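Local coordinates for lipid-transfer protein (Thermomonospora curvata, PDB 6OK1) that is a lipid-transfer protein of the thiolase superfamily whose precise function is not established, at residues Pro148-Met160 with Trp204-Gln216. Sequence-based numbering, arbitrary orientation.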
loop_
_atom_site.group_PDB
_atom_site.type_symbol
_atom_site.label_atom_id
_atom_site.label_comp_id
_atom_site.label_asym_id
_atom_site.label_seq_id
_atom_site.Cartn_x
_atom_site.Cartn_y
_atom_site.Cartn_z
ATOM N N PRO A 148 -2.471 -20.871 2.795
ATOM C CA PRO A 148 -3.835 -20.380 2.549
ATOM C C PRO A 148 -4.852 -21.480 2.454
ATOM O O PRO A 148 -5.968 -21.299 2.936
ATOM C CB PRO A 148 -3.708 -19.614 1.230
ATOM C CG PRO A 148 -2.265 -19.147 1.209
ATOM C CD PRO A 148 -1.484 -20.259 1.865
ATOM N N ALA A 149 -4.503 -22.623 1.867
ATOM C CA ALA A 149 -5.453 -23.725 1.823
ATOM C C ALA A 149 -5.860 -24.150 3.225
ATOM O O ALA A 149 -7.042 -24.426 3.480
ATOM C CB ALA A 149 -4.858 -24.913 1.089
ATOM N N GLN A 150 -4.899 -24.223 4.141
ATOM C CA GLN A 150 -5.225 -24.623 5.507
ATOM C C GLN A 150 -6.053 -23.553 6.193
ATOM O O GLN A 150 -6.981 -23.863 6.952
ATOM C CB GLN A 150 -3.946 -24.881 6.285
ATOM C CG GLN A 150 -3.145 -26.089 5.753
ATOM C CD GLN A 150 -1.702 -26.098 6.206
ATOM O OE1 GLN A 150 -1.196 -25.114 6.776
ATOM N NE2 GLN A 150 -1.011 -27.214 5.943
ATOM N N TRP A 151 -5.724 -22.282 5.946
ATOM C CA TRP A 151 -6.498 -21.217 6.569
ATOM C C TRP A 151 -7.955 -21.284 6.135
ATOM O O TRP A 151 -8.854 -21.074 6.953
ATOM C CB TRP A 151 -5.879 -19.837 6.257
ATOM C CG TRP A 151 -4.512 -19.699 6.759
ATOM C CD1 TRP A 151 -3.983 -20.315 7.836
ATOM C CD2 TRP A 151 -3.438 -18.935 6.161
ATOM N NE1 TRP A 151 -2.640 -19.991 7.958
ATOM C CE2 TRP A 151 -2.294 -19.139 6.951
ATOM C CE3 TRP A 151 -3.350 -18.098 5.037
ATOM C CZ2 TRP A 151 -1.071 -18.557 6.660
ATOM C CZ3 TRP A 151 -2.139 -17.507 4.750
ATOM C CH2 TRP A 151 -1.008 -17.752 5.553
ATOM N N VAL A 152 -8.202 -21.588 4.853
ATOM C CA VAL A 152 -9.556 -21.704 4.326
ATOM C C VAL A 152 -10.214 -22.964 4.858
ATOM O O VAL A 152 -11.414 -22.978 5.170
ATOM C CB VAL A 152 -9.539 -21.687 2.781
ATOM C CG1 VAL A 152 -10.919 -22.058 2.203
ATOM C CG2 VAL A 152 -9.108 -20.300 2.254
ATOM N N ALA A 153 -9.441 -24.042 4.968
ATOM C CA ALA A 153 -9.996 -25.319 5.406
ATOM C C ALA A 153 -10.594 -25.218 6.791
ATOM O O ALA A 153 -11.600 -25.880 7.080
ATOM C CB ALA A 153 -8.920 -26.381 5.369
ATOM N N MET A 154 -10.028 -24.366 7.653
ATOM C CA MET A 154 -10.563 -24.213 8.997
ATOM C C MET A 154 -11.989 -23.676 8.979
ATOM O O MET A 154 -12.850 -24.133 9.758
ATOM C CB MET A 154 -9.645 -23.301 9.816
ATOM C CG MET A 154 -9.924 -23.352 11.312
ATOM S SD MET A 154 -9.448 -24.888 12.094
ATOM C CE MET A 154 -7.678 -24.629 12.233
ATOM N N PHE A 155 -12.280 -22.742 8.069
ATOM C CA PHE A 155 -13.646 -22.267 7.883
ATOM C C PHE A 155 -14.528 -23.341 7.256
ATOM O O PHE A 155 -15.674 -23.551 7.673
ATOM C CB PHE A 155 -13.675 -21.038 6.971
ATOM C CG PHE A 155 -12.997 -19.827 7.536
ATOM C CD1 PHE A 155 -13.463 -19.234 8.718
ATOM C CD2 PHE A 155 -11.935 -19.236 6.872
ATOM C CE1 PHE A 155 -12.854 -18.110 9.226
ATOM C CE2 PHE A 155 -11.335 -18.079 7.371
ATOM C CZ PHE A 155 -11.805 -17.524 8.549
ATOM N N ALA A 156 -14.034 -23.975 6.199
ATOM C CA ALA A 156 -14.857 -24.930 5.459
ATOM C C ALA A 156 -15.341 -26.067 6.359
ATOM O O ALA A 156 -16.504 -26.490 6.278
ATOM C CB ALA A 156 -14.047 -25.470 4.281
ATOM N N ARG A 157 -14.473 -26.565 7.236
ATOM C CA ARG A 157 -14.866 -27.676 8.101
ATOM C C ARG A 157 -16.012 -27.275 9.005
ATOM O O ARG A 157 -16.909 -28.079 9.273
ATOM C CB ARG A 157 -13.687 -28.151 8.952
ATOM C CG ARG A 157 -14.009 -29.341 9.871
ATOM C CD ARG A 157 -14.316 -30.630 9.060
ATOM N NE ARG A 157 -14.761 -31.755 9.894
ATOM C CZ ARG A 157 -16.001 -31.929 10.360
ATOM N NH1 ARG A 157 -16.971 -31.049 10.100
ATOM N NH2 ARG A 157 -16.275 -33.002 11.109
ATOM N N ARG A 158 -15.987 -26.042 9.513
ATOM C CA ARG A 158 -17.069 -25.581 10.377
ATOM C C ARG A 158 -18.351 -25.345 9.585
ATOM O O ARG A 158 -19.459 -25.601 10.080
ATOM C CB ARG A 158 -16.637 -24.311 11.112
ATOM C CG ARG A 158 -17.684 -23.819 12.138
ATOM C CD ARG A 158 -17.694 -24.670 13.403
ATOM N NE ARG A 158 -18.883 -24.349 14.210
ATOM C CZ ARG A 158 -19.089 -24.787 15.444
ATOM N NH1 ARG A 158 -18.182 -25.542 16.054
ATOM N NH2 ARG A 158 -20.213 -24.453 16.083
ATOM N N TYR A 159 -18.227 -24.870 8.347
ATOM C CA TYR A 159 -19.408 -24.687 7.502
ATOM C C TYR A 159 -20.081 -26.033 7.216
ATOM O O TYR A 159 -21.321 -26.144 7.235
ATOM C CB TYR A 159 -18.995 -23.977 6.212
ATOM C CG TYR A 159 -20.140 -23.684 5.263
ATOM C CD1 TYR A 159 -20.572 -24.642 4.371
ATOM C CD2 TYR A 159 -20.765 -22.453 5.250
ATOM C CE1 TYR A 159 -21.622 -24.396 3.512
ATOM C CE2 TYR A 159 -21.824 -22.195 4.391
ATOM C CZ TYR A 159 -22.249 -23.179 3.525
ATOM O OH TYR A 159 -23.292 -22.972 2.633
ATOM N N MET A 160 -19.278 -27.072 6.984
ATOM C CA MET A 160 -19.824 -28.423 6.815
ATOM C C MET A 160 -20.560 -28.871 8.062
ATOM O O MET A 160 -21.639 -29.471 7.983
ATOM C CB MET A 160 -18.703 -29.409 6.529
ATOM C CG MET A 160 -18.022 -29.223 5.192
ATOM S SD MET A 160 -16.494 -30.172 5.035
ATOM C CE MET A 160 -17.093 -31.858 5.013
ATOM N N TRP A 204 -6.097 -35.451 -1.154
ATOM C CA TRP A 204 -6.288 -34.445 -0.118
ATOM C C TRP A 204 -5.083 -33.525 -0.072
ATOM O O TRP A 204 -3.939 -33.975 -0.129
ATOM C CB TRP A 204 -6.477 -35.090 1.255
ATOM C CG TRP A 204 -7.757 -35.819 1.455
ATOM C CD1 TRP A 204 -7.907 -37.152 1.709
ATOM C CD2 TRP A 204 -9.075 -35.254 1.467
ATOM N NE1 TRP A 204 -9.241 -37.459 1.854
ATOM C CE2 TRP A 204 -9.981 -36.312 1.703
ATOM C CE3 TRP A 204 -9.575 -33.973 1.272
ATOM C CZ2 TRP A 204 -11.350 -36.107 1.784
ATOM C CZ3 TRP A 204 -10.929 -33.774 1.337
ATOM C CH2 TRP A 204 -11.807 -34.840 1.599
ATOM N N ILE A 205 -5.353 -32.229 0.068
ATOM C CA ILE A 205 -4.328 -31.253 0.412
ATOM C C ILE A 205 -4.441 -31.040 1.921
ATOM O O ILE A 205 -3.552 -31.423 2.698
ATOM C CB ILE A 205 -4.516 -29.962 -0.404
ATOM C CG1 ILE A 205 -4.336 -30.248 -1.905
ATOM C CG2 ILE A 205 -3.550 -28.869 0.041
ATOM C CD1 ILE A 205 -2.978 -30.838 -2.252
ATOM N N VAL A 206 -5.558 -30.464 2.346
ATOM C CA VAL A 206 -5.871 -30.286 3.761
ATOM C C VAL A 206 -7.373 -30.469 3.905
ATOM O O VAL A 206 -8.153 -29.713 3.309
ATOM C CB VAL A 206 -5.420 -28.908 4.288
ATOM C CG1 VAL A 206 -5.805 -27.764 3.337
ATOM C CG2 VAL A 206 -5.983 -28.650 5.686
ATOM N N GLU A 207 -7.783 -31.498 4.642
ATOM C CA GLU A 207 -9.202 -31.779 4.732
ATOM C C GLU A 207 -9.908 -30.533 5.246
ATOM O O GLU A 207 -9.439 -29.927 6.221
ATOM C CB GLU A 207 -9.494 -32.958 5.665
ATOM C CG GLU A 207 -8.861 -34.273 5.195
ATOM C CD GLU A 207 -9.246 -35.456 6.087
ATOM O OE1 GLU A 207 -10.436 -35.579 6.436
ATOM O OE2 GLU A 207 -8.357 -36.229 6.473
ATOM N N PRO A 208 -11.048 -30.142 4.659
ATOM C CA PRO A 208 -11.840 -30.881 3.652
ATOM C C PRO A 208 -11.588 -30.497 2.196
ATOM O O PRO A 208 -12.503 -30.614 1.373
ATOM C CB PRO A 208 -13.266 -30.520 4.041
ATOM C CG PRO A 208 -13.135 -29.070 4.477
ATOM C CD PRO A 208 -11.834 -29.031 5.237
ATOM N N LEU A 209 -10.392 -30.016 1.881
ATOM C CA LEU A 209 -10.064 -29.545 0.533
ATOM C C LEU A 209 -9.239 -30.589 -0.218
ATOM O O LEU A 209 -8.151 -30.974 0.229
ATOM C CB LEU A 209 -9.289 -28.224 0.579
ATOM C CG LEU A 209 -10.109 -26.957 0.818
ATOM C CD1 LEU A 209 -10.850 -26.988 2.125
ATOM C CD2 LEU A 209 -9.198 -25.749 0.765
ATOM N N HIS A 210 -9.735 -30.984 -1.389
ATOM C CA HIS A 210 -9.009 -31.781 -2.360
ATOM C C HIS A 210 -8.076 -30.888 -3.178
ATOM O O HIS A 210 -8.227 -29.669 -3.235
ATOM C CB HIS A 210 -9.986 -32.465 -3.324
ATOM C CG HIS A 210 -10.866 -33.505 -2.696
ATOM N ND1 HIS A 210 -10.570 -34.848 -2.755
ATOM C CD2 HIS A 210 -12.053 -33.412 -2.050
ATOM C CE1 HIS A 210 -11.523 -35.538 -2.149
ATOM N NE2 HIS A 210 -12.426 -34.687 -1.691
ATOM N N LEU A 211 -7.177 -31.528 -3.916
ATOM C CA LEU A 211 -6.351 -30.792 -4.872
ATOM C C LEU A 211 -7.201 -29.943 -5.815
ATOM O O LEU A 211 -6.884 -28.777 -6.068
ATOM C CB LEU A 211 -5.504 -31.787 -5.651
ATOM C CG LEU A 211 -4.636 -31.195 -6.744
ATOM C CD1 LEU A 211 -3.699 -30.148 -6.188
ATOM C CD2 LEU A 211 -3.856 -32.311 -7.370
ATOM N N LEU A 212 -8.313 -30.488 -6.311
ATOM C CA LEU A 212 -9.110 -29.740 -7.268
ATOM C C LEU A 212 -10.024 -28.684 -6.623
ATOM O O LEU A 212 -10.745 -28.006 -7.353
ATOM C CB LEU A 212 -9.923 -30.717 -8.152
ATOM C CG LEU A 212 -9.071 -31.356 -9.247
ATOM C CD1 LEU A 212 -9.828 -32.480 -9.905
ATOM C CD2 LEU A 212 -8.664 -30.323 -10.287
ATOM N N ASP A 213 -9.960 -28.480 -5.291
ATOM C CA ASP A 213 -10.573 -27.313 -4.647
ATOM C C ASP A 213 -9.659 -26.099 -4.650
ATOM O O ASP A 213 -10.093 -25.016 -4.233
ATOM C CB ASP A 213 -10.936 -27.634 -3.193
ATOM C CG ASP A 213 -12.075 -28.597 -3.101
ATOM O OD1 ASP A 213 -13.085 -28.319 -3.763
ATOM O OD2 ASP A 213 -11.936 -29.620 -2.398
ATOM N N CYS A 214 -8.418 -26.257 -5.106
ATOM C CA CYS A 214 -7.369 -25.260 -4.955
ATOM C C CYS A 214 -6.899 -24.791 -6.318
ATOM O O CYS A 214 -6.616 -25.617 -7.183
ATOM C CB CYS A 214 -6.162 -25.826 -4.210
ATOM S SG CYS A 214 -6.556 -26.556 -2.629
ATOM N N CYS A 215 -6.766 -23.477 -6.491
ATOM C CA CYS A 215 -6.253 -22.984 -7.766
ATOM C C CYS A 215 -4.717 -23.069 -7.785
ATOM O O CYS A 215 -4.052 -23.165 -6.754
ATOM C CB CYS A 215 -6.742 -21.547 -8.048
ATOM S SG CYS A 215 -5.892 -20.286 -7.120
ATOM N N GLN A 216 -4.157 -23.083 -8.983
ATOM C CA GLN A 216 -2.706 -23.058 -9.138
ATOM C C GLN A 216 -2.243 -21.613 -9.289
ATOM O O GLN A 216 -3.027 -20.710 -9.597
ATOM C CB GLN A 216 -2.272 -23.849 -10.375
ATOM C CG GLN A 216 -2.627 -25.346 -10.401
ATOM C CD GLN A 216 -1.976 -26.071 -11.589
ATOM O OE1 GLN A 216 -1.169 -25.494 -12.312
ATOM N NE2 GLN A 216 -2.330 -27.332 -11.789
HETATM O O HOH W 1 -1.755 -29.224 3.719
#
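Gln150 OE1 accepts from the backbone N of both Asn146 and Thr147, which fixes the rotation of the amide of a side chain whose CG packs on Val206. At the other end of the amide, one water joins Gln150 to Ile205, accepting from Gln150 NE2 at 3.1 Å and donating to Ile205 O at 3.0 Å. No direct hydrogen bond links the two segments; the rest is apolar. Along helix 148-160, Ala149, Ala153 and Ala156 present only methyls, so the loop comes close. Val206 straddles this surface: CG1 lies over the backbone of Ala149, 3.6 Å from Ala149 O, while CG2, anti to the backbone N, reaches Ala153 CB at 3.7 Å and meets the crossing Gln150 chain at its CG. Pro208, after a cis peptide bond, rests CD against Ala153 O and CB and sets CG 3.7 Å from Ala156 CB. With chi2 extended (168°), Met160 brings SD to 3.4 Å from Pro208 CB, the two side chains sliding past each other in opposite directions. Leu209 CD1 packs on Ala153, 3.8 Å from Ala153 CA. Ile205 N and, weakly, Val206 N both donate to Leu209 O, a classic beta bulge, and His210 N donates to Asp213 OD2 (2.8 Å) where the chain turns onward. Within the thiolase-fold N-terminal domain, the helix thus packs its alanines on a bulged loop whose Val206 and Glu207 pair antiparallel with a strand of another protein chain, extending a sheet across the interface.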